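Local structure of fructose-bisphosphate aldolase (4TR9) at residues K113-L118 against K128-L133; K152-L157 against I193-I198. The protein belongs to the class I aldolase family of enzymes and is built on the TIM-barrel fold. All coordinates share one frame; numbering follows the deposited sequence. Where two conformers were deposited one is given.

Contact 1 of 2, residues K113-L118 against K128-L133; sequences KVDKGL and KSTQGL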
ATOM      1  N   LYS A 113      -0.084 -30.578  -4.572  1.00 41.66           N
ATOM      2  CA  LYS A 113      -0.243 -29.386  -5.393  1.00 38.02           C
ATOM      3  C   LYS A 113      -1.708 -28.960  -5.394  1.00 41.32           C
ATOM      4  O   LYS A 113      -2.583 -29.740  -5.767  1.00 45.48           O
ATOM      5  CB  LYS A 113       0.243 -29.659  -6.817  1.00 43.89           C
ATOM      6  CG  LYS A 113      -0.023 -28.546  -7.809  1.00 50.11           C
ATOM      7  CD  LYS A 113       0.287 -29.014  -9.222  1.00 58.23           C
ATOM      8  CE  LYS A 113       0.102 -27.900 -10.234  1.00 66.44           C
ATOM      9  NZ  LYS A 113       1.086 -26.807 -10.021  1.00 51.80           N
ATOM     10  N   VAL A 114      -1.976 -27.727  -4.975  1.00 37.61           N
ATOM     11  CA  VAL A 114      -3.353 -27.274  -4.807  1.00 44.31           C
ATOM     12  C   VAL A 114      -3.758 -26.175  -5.788  1.00 45.73           C
ATOM     13  O   VAL A 114      -4.908 -25.737  -5.792  1.00 47.55           O
ATOM     14  CB  VAL A 114      -3.601 -26.759  -3.373  1.00 39.38           C
ATOM     15  CG1 VAL A 114      -3.202 -27.816  -2.356  1.00 35.74           C
ATOM     16  CG2 VAL A 114      -2.839 -25.466  -3.133  1.00 33.13           C
ATOM     17  N   ASP A 115      -2.821 -25.731  -6.620  1.00 41.27           N
ATOM     18  CA  ASP A 115      -3.116 -24.670  -7.576  1.00 44.67           C
ATOM     19  C   ASP A 115      -3.807 -25.228  -8.820  1.00 52.00           C
ATOM     20  O   ASP A 115      -3.591 -26.381  -9.193  1.00 47.55           O
ATOM     21  CB  ASP A 115      -1.839 -23.911  -7.961  1.00 38.72           C
ATOM     22  CG  ASP A 115      -0.893 -24.736  -8.803  1.00 45.18           C
ATOM     23  OD1 ASP A 115      -1.064 -24.761 -10.041  1.00 65.71           O
ATOM     24  OD2 ASP A 115       0.033 -25.347  -8.230  1.00 51.51           O
ATOM     25  N   LYS A 116      -4.643 -24.407  -9.451  1.00 39.45           N
ATOM     26  CA  LYS A 116      -5.414 -24.838 -10.615  1.00 38.68           C
ATOM     27  C   LYS A 116      -4.852 -24.297 -11.927  1.00 39.83           C
ATOM     28  O   LYS A 116      -5.577 -24.175 -12.914  1.00 43.26           O
ATOM     29  CB  LYS A 116      -6.877 -24.407 -10.478  1.00 45.08           C
ATOM     30  CG  LYS A 116      -7.625 -25.039  -9.316  1.00 44.09           C
ATOM     31  CD  LYS A 116      -9.060 -24.531  -9.264  1.00 49.77           C
ATOM     32  CE  LYS A 116      -9.807 -25.086  -8.063  1.00 55.35           C
ATOM     33  NZ  LYS A 116     -11.191 -24.540  -7.974  1.00 54.37           N
ATOM     34  N   GLY A 117      -3.564 -23.969 -11.937  1.00 36.41           N
ATOM     35  CA  GLY A 117      -2.922 -23.482 -13.144  1.00 44.53           C
ATOM     36  C   GLY A 117      -2.895 -21.969 -13.247  1.00 40.98           C
ATOM     37  O   GLY A 117      -3.276 -21.267 -12.311  1.00 37.87           O
ATOM     38  N   LEU A 118      -2.451 -21.467 -14.397  1.00 43.78           N
ATOM     39  CA  LEU A 118      -2.271 -20.032 -14.590  1.00 47.97           C
ATOM     40  C   LEU A 118      -3.304 -19.427 -15.535  1.00 50.53           C
ATOM     41  O   LEU A 118      -3.797 -20.092 -16.446  1.00 55.96           O
ATOM     42  CB  LEU A 118      -0.865 -19.746 -15.121  1.00 44.96           C
ATOM     43  CG  LEU A 118       0.306 -20.235 -14.270  1.00 37.18           C
ATOM     44  CD1 LEU A 118       1.624 -19.932 -14.962  1.00 40.64           C
ATOM     45  CD2 LEU A 118       0.265 -19.605 -12.887  1.00 30.50           C
ATOM     46  N   LYS A 128       0.845 -13.712 -15.863  1.00 48.73           N
ATOM     47  CA  LYS A 128      -0.008 -14.779 -15.351  1.00 41.84           C
ATOM     48  C   LYS A 128      -0.507 -14.566 -13.925  1.00 35.48           C
ATOM     49  O   LYS A 128       0.118 -13.873 -13.122  1.00 34.31           O
ATOM     50  CB  LYS A 128       0.738 -16.113 -15.426  1.00 46.46           C
ATOM     51  CG  LYS A 128       1.293 -16.436 -16.803  1.00 49.34           C
ATOM     52  CD  LYS A 128       0.188 -16.484 -17.843  1.00 49.65           C
ATOM     53  CE  LYS A 128       0.740 -16.810 -19.220  1.00 65.60           C
ATOM     54  NZ  LYS A 128      -0.335 -16.835 -20.250  1.00 75.12           N
ATOM     55  N   SER A 129      -1.648 -15.182 -13.630  1.00 41.25           N
ATOM     56  CA  SER A 129      -2.196 -15.239 -12.280  1.00 38.41           C
ATOM     57  C   SER A 129      -2.644 -16.669 -11.988  1.00 43.41           C
ATOM     58  O   SER A 129      -3.109 -17.371 -12.885  1.00 47.13           O
ATOM     59  CB  SER A 129      -3.363 -14.265 -12.120  1.00 42.51           C
ATOM     60  OG  SER A 129      -3.988 -14.416 -10.859  1.00 43.59           O
ATOM     61  N   THR A 130      -2.506 -17.101 -10.738  1.00 47.44           N
ATOM     62  CA  THR A 130      -2.806 -18.485 -10.384  1.00 42.35           C
ATOM     63  C   THR A 130      -4.186 -18.635  -9.743  1.00 46.74           C
ATOM     64  O   THR A 130      -4.553 -17.871  -8.852  1.00 47.16           O
ATOM     65  CB  THR A 130      -1.747 -19.057  -9.426  1.00 39.61           C
ATOM     66  OG1 THR A 130      -0.476 -18.453  -9.696  1.00 41.36           O
ATOM     67  CG2 THR A 130      -1.631 -20.559  -9.603  1.00 42.03           C
ATOM     68  N   GLN A 131      -4.940 -19.629 -10.203  1.00 46.94           N
ATOM     69  CA  GLN A 131      -6.272 -19.891  -9.669  0.99 48.49           C
ATOM     70  C   GLN A 131      -6.274 -21.111  -8.753  1.00 44.13           C
ATOM     71  O   GLN A 131      -5.422 -21.990  -8.877  1.00 42.00           O
ATOM     72  CB  GLN A 131      -7.274 -20.088 -10.807  0.99 50.97           C
ATOM     73  CG  GLN A 131      -7.512 -18.844 -11.645  0.99 50.49           C
ATOM     74  CD  GLN A 131      -8.583 -19.048 -12.697  0.99 57.50           C
ATOM     75  OE1 GLN A 131      -8.772 -20.155 -13.201  0.99 60.41           O
ATOM     76  NE2 GLN A 131      -9.297 -17.978 -13.028  0.99 59.96           N
ATOM     77  N   GLY A 132      -7.229 -21.158  -7.830  1.00 43.98           N
ATOM     78  CA  GLY A 132      -7.343 -22.286  -6.922  1.00 40.01           C
ATOM     79  C   GLY A 132      -7.848 -21.943  -5.534  1.00 38.35           C
ATOM     80  O   GLY A 132      -7.801 -22.777  -4.629  1.00 39.59           O
ATOM     81  N   LEU A 133      -8.335 -20.719  -5.359  1.00 36.08           N
ATOM     82  CA  LEU A 133      -8.827 -20.279  -4.059  1.00 36.46           C
ATOM     83  C   LEU A 133     -10.230 -20.807  -3.769  1.00 40.82           C
ATOM     84  O   LEU A 133     -10.582 -21.046  -2.615  1.00 42.36           O
ATOM     85  CB  LEU A 133      -8.817 -18.751  -3.972  1.00 33.31           C
ATOM     86  CG  LEU A 133      -7.442 -18.092  -3.856  1.00 32.62           C
ATOM     87  CD1 LEU A 133      -7.573 -16.579  -3.814  1.00 31.99           C
ATOM     88  CD2 LEU A 133      -6.713 -18.604  -2.624  1.00 27.79           C
TER
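Lys-116 N donates to Gln-131 O at 2.6 Å, and Gln-131 N returns a bond to Gly-117 O at 3.1 Å, pinning the loop after strand 109-113 to the end of strand 128-130. The pair leads into a small antiparallel hairpin, in which Leu-118 faces Thr-130 as a non-hydrogen-bonded pair.

The tight part centres on Thr-130, whose CG2 lies 3.2 Å from Gly-117 O and 3.7 Å from Asp-115 CB. A beta-branched residue suits the place: its other branch, OG1, hydrogen-bonded to Arg-154 O, has Leu-118 CD2 at 3.5 Å. Gly-132, with phi 147°, takes backbone angles that suit glycine. Asp-115 OD1 accepts from Gly-117 N in an Asx turn, while its OD2 holds Lys-113 NZ at 2.5 Å through the syn lone pair.

The looser, exposed side belongs to Lys-116. With CG beside the backbone N (chi1 -64°) and the chain extended, its methylenes run over Gly-132 CA, 3.7 Å from CG, and NZ reaches Asp-134 of the second subunit in a salt bridge.

Backbone bonds thus fix the loop's path, the Asp-115 carboxylate holds the pocket lysine, Lys-113, and the neighbouring Lys-116 turns its ammonium to the second subunit.

Contact 2 of 2, residues K152-L157 against I193-I198; sequences KWRTVL and IVEPEI. With 38D (N'-[(E)-(2,4-dichlorophenyl)methylidene]-3,4-dihydroxybenzohydrazide), chain K.
Glu-197 OE1 is held by two nitrogens of Arg-154: NE at 2.7 Å, which meets it nearly in line with the C-O bond, and NH1, whose bond is weak. The two strands are parallel neighbours in the TIM barrel, joined through helix 168-187 as a beta-alpha-beta unit, and their directions differ by 27°.

Thr-155 N gives to Glu-195 O at 2.9 Å and Leu-157 N to Glu-197 O at 2.8 Å, while Glu-197 N makes a weak return bond to Thr-155 O. Successive residues of each strand point to opposite faces. Trp-153, Leu-157 and Ile-198 turn toward the surrounding helices, where apolar bulk fits, and Thr-155 on the same face packs on Thr-174 and Leu-178 of helix 168-187. Leu-157 CB packs 4.1 Å from Ile-198 CG1.

Lys-152, Arg-154, Glu-195 and Glu-197 occupy the pocket face, and their long, charged side chains form a salt-bridge network. Arg-154 leaves the strand with CG anti to its backbone N (chi1 174°), an extended run to NE that lays its methylenes along the Glu-195 carboxylate, CG 3.4 Å from OE2. The planes of the guanidinium and that carboxylate are 64° apart, and the ion pair from NE is long. Lys-152 NZ makes a long salt bridge to Glu-195 OE1, and another salt bridge to Asp-40.

The bound 38D lies above this face, its O03 making a weak hydrogen bond to Glu-195 OE2 at 3.4 Å.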
ATOM      1  N   LYS A 152       1.365 -26.909  -1.964  1.00 37.02           N
ATOM      2  CA  LYS A 152       2.175 -26.088  -2.858  1.00 36.41           C
ATOM      3  C   LYS A 152       1.300 -25.270  -3.809  1.00 35.87           C
ATOM      4  O   LYS A 152       0.196 -25.680  -4.162  1.00 41.69           O
ATOM      5  CB  LYS A 152       3.143 -26.963  -3.654  1.00 36.43           C
ATOM      6  CG  LYS A 152       4.392 -26.234  -4.119  1.00 45.01           C
ATOM      7  CD  LYS A 152       4.772 -26.654  -5.521  1.00 50.43           C
ATOM      8  CE  LYS A 152       3.645 -26.345  -6.488  1.00 51.56           C
ATOM      9  NZ  LYS A 152       3.989 -26.721  -7.881  1.00 68.19           N
ATOM     10  N   TRP A 153       1.813 -24.116  -4.227  1.00 32.58           N
ATOM     11  CA  TRP A 153       1.057 -23.160  -5.030  1.00 40.17           C
ATOM     12  C   TRP A 153       2.030 -22.338  -5.864  1.00 39.48           C
ATOM     13  O   TRP A 153       2.728 -21.470  -5.339  1.00 35.03           O
ATOM     14  CB  TRP A 153       0.208 -22.271  -4.114  1.00 43.06           C
ATOM     15  CG  TRP A 153      -0.554 -21.131  -4.751  1.00 41.12           C
ATOM     16  CD1 TRP A 153      -0.029 -20.026  -5.359  1.00 41.72           C
ATOM     17  CD2 TRP A 153      -1.978 -20.954  -4.766  1.00 41.47           C
ATOM     18  NE1 TRP A 153      -1.036 -19.191  -5.780  1.00 42.84           N
ATOM     19  CE2 TRP A 153      -2.242 -19.736  -5.427  1.00 46.31           C
ATOM     20  CE3 TRP A 153      -3.056 -21.716  -4.303  1.00 40.04           C
ATOM     21  CZ2 TRP A 153      -3.538 -19.260  -5.630  1.00 47.72           C
ATOM     22  CZ3 TRP A 153      -4.343 -21.242  -4.504  1.00 45.47           C
ATOM     23  CH2 TRP A 153      -4.572 -20.026  -5.162  1.00 47.59           C
ATOM     24  N   ARG A 154       2.083 -22.619  -7.161  1.00 34.85           N
ATOM     25  CA  ARG A 154       3.079 -22.008  -8.036  1.00 33.31           C
ATOM     26  C   ARG A 154       2.563 -20.769  -8.763  1.00 38.40           C
ATOM     27  O   ARG A 154       1.550 -20.817  -9.457  1.00 41.16           O
ATOM     28  CB  ARG A 154       3.576 -23.030  -9.059  1.00 42.52           C
ATOM     29  CG  ARG A 154       4.520 -22.460 -10.106  1.00 45.22           C
ATOM     30  CD  ARG A 154       5.057 -23.558 -11.008  1.00 55.57           C
ATOM     31  NE  ARG A 154       5.922 -23.041 -12.063  1.00 55.27           N
ATOM     32  CZ  ARG A 154       5.519 -22.787 -13.304  1.00 67.05           C
ATOM     33  NH1 ARG A 154       6.377 -22.319 -14.199  1.00 68.10           N
ATOM     34  NH2 ARG A 154       4.256 -22.999 -13.649  1.00 73.98           N
ATOM     35  N   THR A 155       3.279 -19.661  -8.601  1.00 42.28           N
ATOM     36  CA  THR A 155       2.979 -18.434  -9.326  1.00 36.58           C
ATOM     37  C   THR A 155       4.170 -18.068 -10.205  1.00 37.41           C
ATOM     38  O   THR A 155       5.311 -18.398  -9.880  1.00 36.21           O
ATOM     39  CB  THR A 155       2.655 -17.270  -8.374  1.00 40.68           C
ATOM     40  OG1 THR A 155       1.928 -17.764  -7.242  1.00 57.16           O
ATOM     41  CG2 THR A 155       1.821 -16.216  -9.085  1.00 51.13           C
ATOM     42  N   VAL A 156       3.908 -17.391 -11.318  1.00 30.03           N
ATOM     43  CA  VAL A 156       4.953 -17.107 -12.294  1.00 33.51           C
ATOM     44  C   VAL A 156       5.078 -15.619 -12.612  1.00 37.71           C
ATOM     45  O   VAL A 156       4.092 -14.956 -12.930  1.00 34.60           O
ATOM     46  CB  VAL A 156       4.704 -17.882 -13.605  1.00 38.38           C
ATOM     47  CG1 VAL A 156       5.648 -17.412 -14.697  1.00 44.06           C
ATOM     48  CG2 VAL A 156       4.850 -19.377 -13.372  1.00 41.35           C
ATOM     49  N   LEU A 157       6.301 -15.105 -12.517  1.00 38.99           N
ATOM     50  CA  LEU A 157       6.598 -13.733 -12.917  1.00 38.42           C
ATOM     51  C   LEU A 157       7.631 -13.722 -14.041  1.00 40.72           C
ATOM     52  O   LEU A 157       8.477 -14.611 -14.128  1.00 47.24           O
ATOM     53  CB  LEU A 157       7.104 -12.909 -11.731  1.00 34.43           C
ATOM     54  CG  LEU A 157       6.175 -12.742 -10.526  1.00 35.66           C
ATOM     55  CD1 LEU A 157       6.391 -13.852  -9.506  1.00 36.86           C
ATOM     56  CD2 LEU A 157       6.368 -11.375  -9.888  1.00 43.96           C
ATOM     57  N   ILE A 193       3.774 -24.077   0.895  1.00 42.08           N
ATOM     58  CA  ILE A 193       5.009 -23.757   0.194  1.00 33.89           C
ATOM     59  C   ILE A 193       4.754 -22.603  -0.769  1.00 42.35           C
ATOM     60  O   ILE A 193       4.123 -22.776  -1.813  1.00 42.15           O
ATOM     61  CB  ILE A 193       5.569 -24.967  -0.572  1.00 34.10           C
ATOM     62  CG1 ILE A 193       5.961 -26.078   0.404  1.00 40.26           C
ATOM     63  CG2 ILE A 193       6.771 -24.559  -1.404  1.00 40.19           C
ATOM     64  CD1 ILE A 193       6.673 -27.240  -0.250  1.00 36.00           C
ATOM     65  N   VAL A 194       5.234 -21.422  -0.399  1.00 40.89           N
ATOM     66  CA  VAL A 194       5.036 -20.225  -1.205  1.00 38.89           C
ATOM     67  C   VAL A 194       6.030 -20.181  -2.359  1.00 39.86           C
ATOM     68  O   VAL A 194       7.237 -20.083  -2.145  1.00 40.23           O
ATOM     69  CB  VAL A 194       5.177 -18.951  -0.356  1.00 33.56           C
ATOM     70  CG1 VAL A 194       4.979 -17.713  -1.215  1.00 38.05           C
ATOM     71  CG2 VAL A 194       4.183 -18.974   0.795  1.00 28.12           C
ATOM     72  N   GLU A 195       5.517 -20.257  -3.583  1.00 29.07           N
ATOM     73  CA  GLU A 195       6.376 -20.295  -4.761  1.00 32.90           C
ATOM     74  C   GLU A 195       6.116 -19.123  -5.706  1.00 32.66           C
ATOM     75  O   GLU A 195       5.270 -19.211  -6.596  1.00 34.83           O
ATOM     76  CB  GLU A 195       6.192 -21.618  -5.510  1.00 37.24           C
ATOM     77  CG  GLU A 195       7.109 -21.788  -6.714  1.00 35.25           C
ATOM     78  CD  GLU A 195       6.860 -23.084  -7.459  1.00 48.37           C
ATOM     79  OE1 GLU A 195       6.083 -23.922  -6.953  1.00 50.47           O
ATOM     80  OE2 GLU A 195       7.438 -23.266  -8.552  1.00 54.50           O
ATOM     81  N   PRO A 196       6.837 -18.011  -5.500  1.00 32.67           N
ATOM     82  CA  PRO A 196       6.823 -16.886  -6.438  1.00 34.24           C
ATOM     83  C   PRO A 196       7.933 -17.018  -7.477  1.00 35.24           C
ATOM     84  O   PRO A 196       8.899 -16.256  -7.448  1.00 41.00           O
ATOM     85  CB  PRO A 196       7.060 -15.681  -5.528  1.00 34.52           C
ATOM     86  CG  PRO A 196       7.934 -16.225  -4.444  1.00 34.39           C
ATOM     87  CD  PRO A 196       7.558 -17.679  -4.259  1.00 30.26           C
ATOM     88  N   GLU A 197       7.796 -17.982  -8.383  1.00 32.83           N
ATOM     89  CA  GLU A 197       8.846 -18.260  -9.354  1.00 37.91           C
ATOM     90  C   GLU A 197       9.013 -17.141 -10.374  1.00 42.42           C
ATOM     91  O   GLU A 197       8.071 -16.776 -11.077  1.00 43.93           O
ATOM     92  CB  GLU A 197       8.573 -19.573 -10.088  1.00 41.29           C
ATOM     93  CG  GLU A 197       9.622 -19.899 -11.144  1.00 50.22           C
ATOM     94  CD  GLU A 197       9.298 -21.151 -11.931  1.00 57.56           C
ATOM     95  OE1 GLU A 197       8.234 -21.755 -11.680  1.00 55.56           O
ATOM     96  OE2 GLU A 197      10.108 -21.530 -12.803  1.00 61.44           O
ATOM     97  N   ILE A 198      10.226 -16.603 -10.443  1.00 34.65           N
ATOM     98  CA  ILE A 198      10.582 -15.645 -11.477  1.00 38.25           C
ATOM     99  C   ILE A 198      11.347 -16.356 -12.587  1.00 42.10           C
ATOM    100  O   ILE A 198      12.429 -16.898 -12.356  1.00 49.27           O
ATOM    101  CB  ILE A 198      11.432 -14.494 -10.919  1.00 41.63           C
ATOM    102  CG1 ILE A 198      10.657 -13.730  -9.844  1.00 34.23           C
ATOM    103  CG2 ILE A 198      11.852 -13.558 -12.035  1.00 40.45           C
ATOM    104  CD1 ILE A 198      11.422 -12.572  -9.252  1.00 38.58           C
TER
HETATM  105  N12 38D K 401       3.623 -26.544 -15.849  0.85 78.90           N
HETATM  106  C13 38D K 401       4.732 -26.203 -16.695  0.85 78.90           C
HETATM  107  C15 38D K 401       3.103 -26.140 -18.584  0.85 78.90           C
HETATM  108  C17 38D K 401       3.411 -24.737 -20.500  0.85 78.90           C
HETATM  109  C20 38D K 401       5.043 -24.714 -18.746  0.85 78.90           C
HETATM  110  C01 38D K 401       5.502 -26.903 -11.979  0.85 78.90           C
HETATM  111  C02 38D K 401       6.177 -27.022 -10.763  0.85 78.90           C
HETATM  112  O03 38D K 401       7.208 -26.127 -10.407  0.85 78.90           O
HETATM  113  C04 38D K 401       5.830 -28.041  -9.887  0.85 78.90           C
HETATM  114  C05 38D K 401       4.821 -28.929 -10.216  0.85 78.90           C
HETATM  115  C06 38D K 401       4.151 -28.812 -11.421  0.85 78.90           C
HETATM  116  O07 38D K 401       6.498 -28.186  -8.650  0.85 78.90           O
HETATM  117  C08 38D K 401       4.487 -27.798 -12.293  0.85 78.90           C
HETATM  118  C09 38D K 401       3.729 -27.708 -13.621  0.85 78.90           C
HETATM  119  O10 38D K 401       2.783 -28.456 -13.837  0.85 78.90           O
HETATM  120  N11 38D K 401       4.179 -26.740 -14.583  0.85 78.90           N
HETATM  121  C14 38D K 401       4.283 -25.661 -18.048  0.85 78.90           C
HETATM  122  C16 38D K 401       2.660 -25.677 -19.813  0.85 78.90           C
HETATM  123 CL1  38D K 401       2.832 -24.172 -22.041  0.85 78.90          CL
HETATM  124  C19 38D K 401       4.598 -24.251 -19.977  0.85 78.90           C
HETATM  125 CL2  38D K 401       6.540 -24.090 -18.105  0.85 78.90          CL

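Contact 1 and contact 2 lie next to each other, with centres about 10 Å apart, and meet along strand 150-157. Val-114 N lies 3.1 Å from Lys-152 O, a probable hydrogen bond that continues the parallel sheet from strand 109-113. Further along, Thr-130 OG1 comes within 3.1 Å of Arg-154 O, so strand 128-130 also touches the barrel strand. Both contacts supply the 38D pocket: Lys-113 from contact 1, and Lys-152, Arg-154 and Glu-195 from contact 2. The side chain of Asp-115 stays in a second-shell place, about 6 Å from the ligand.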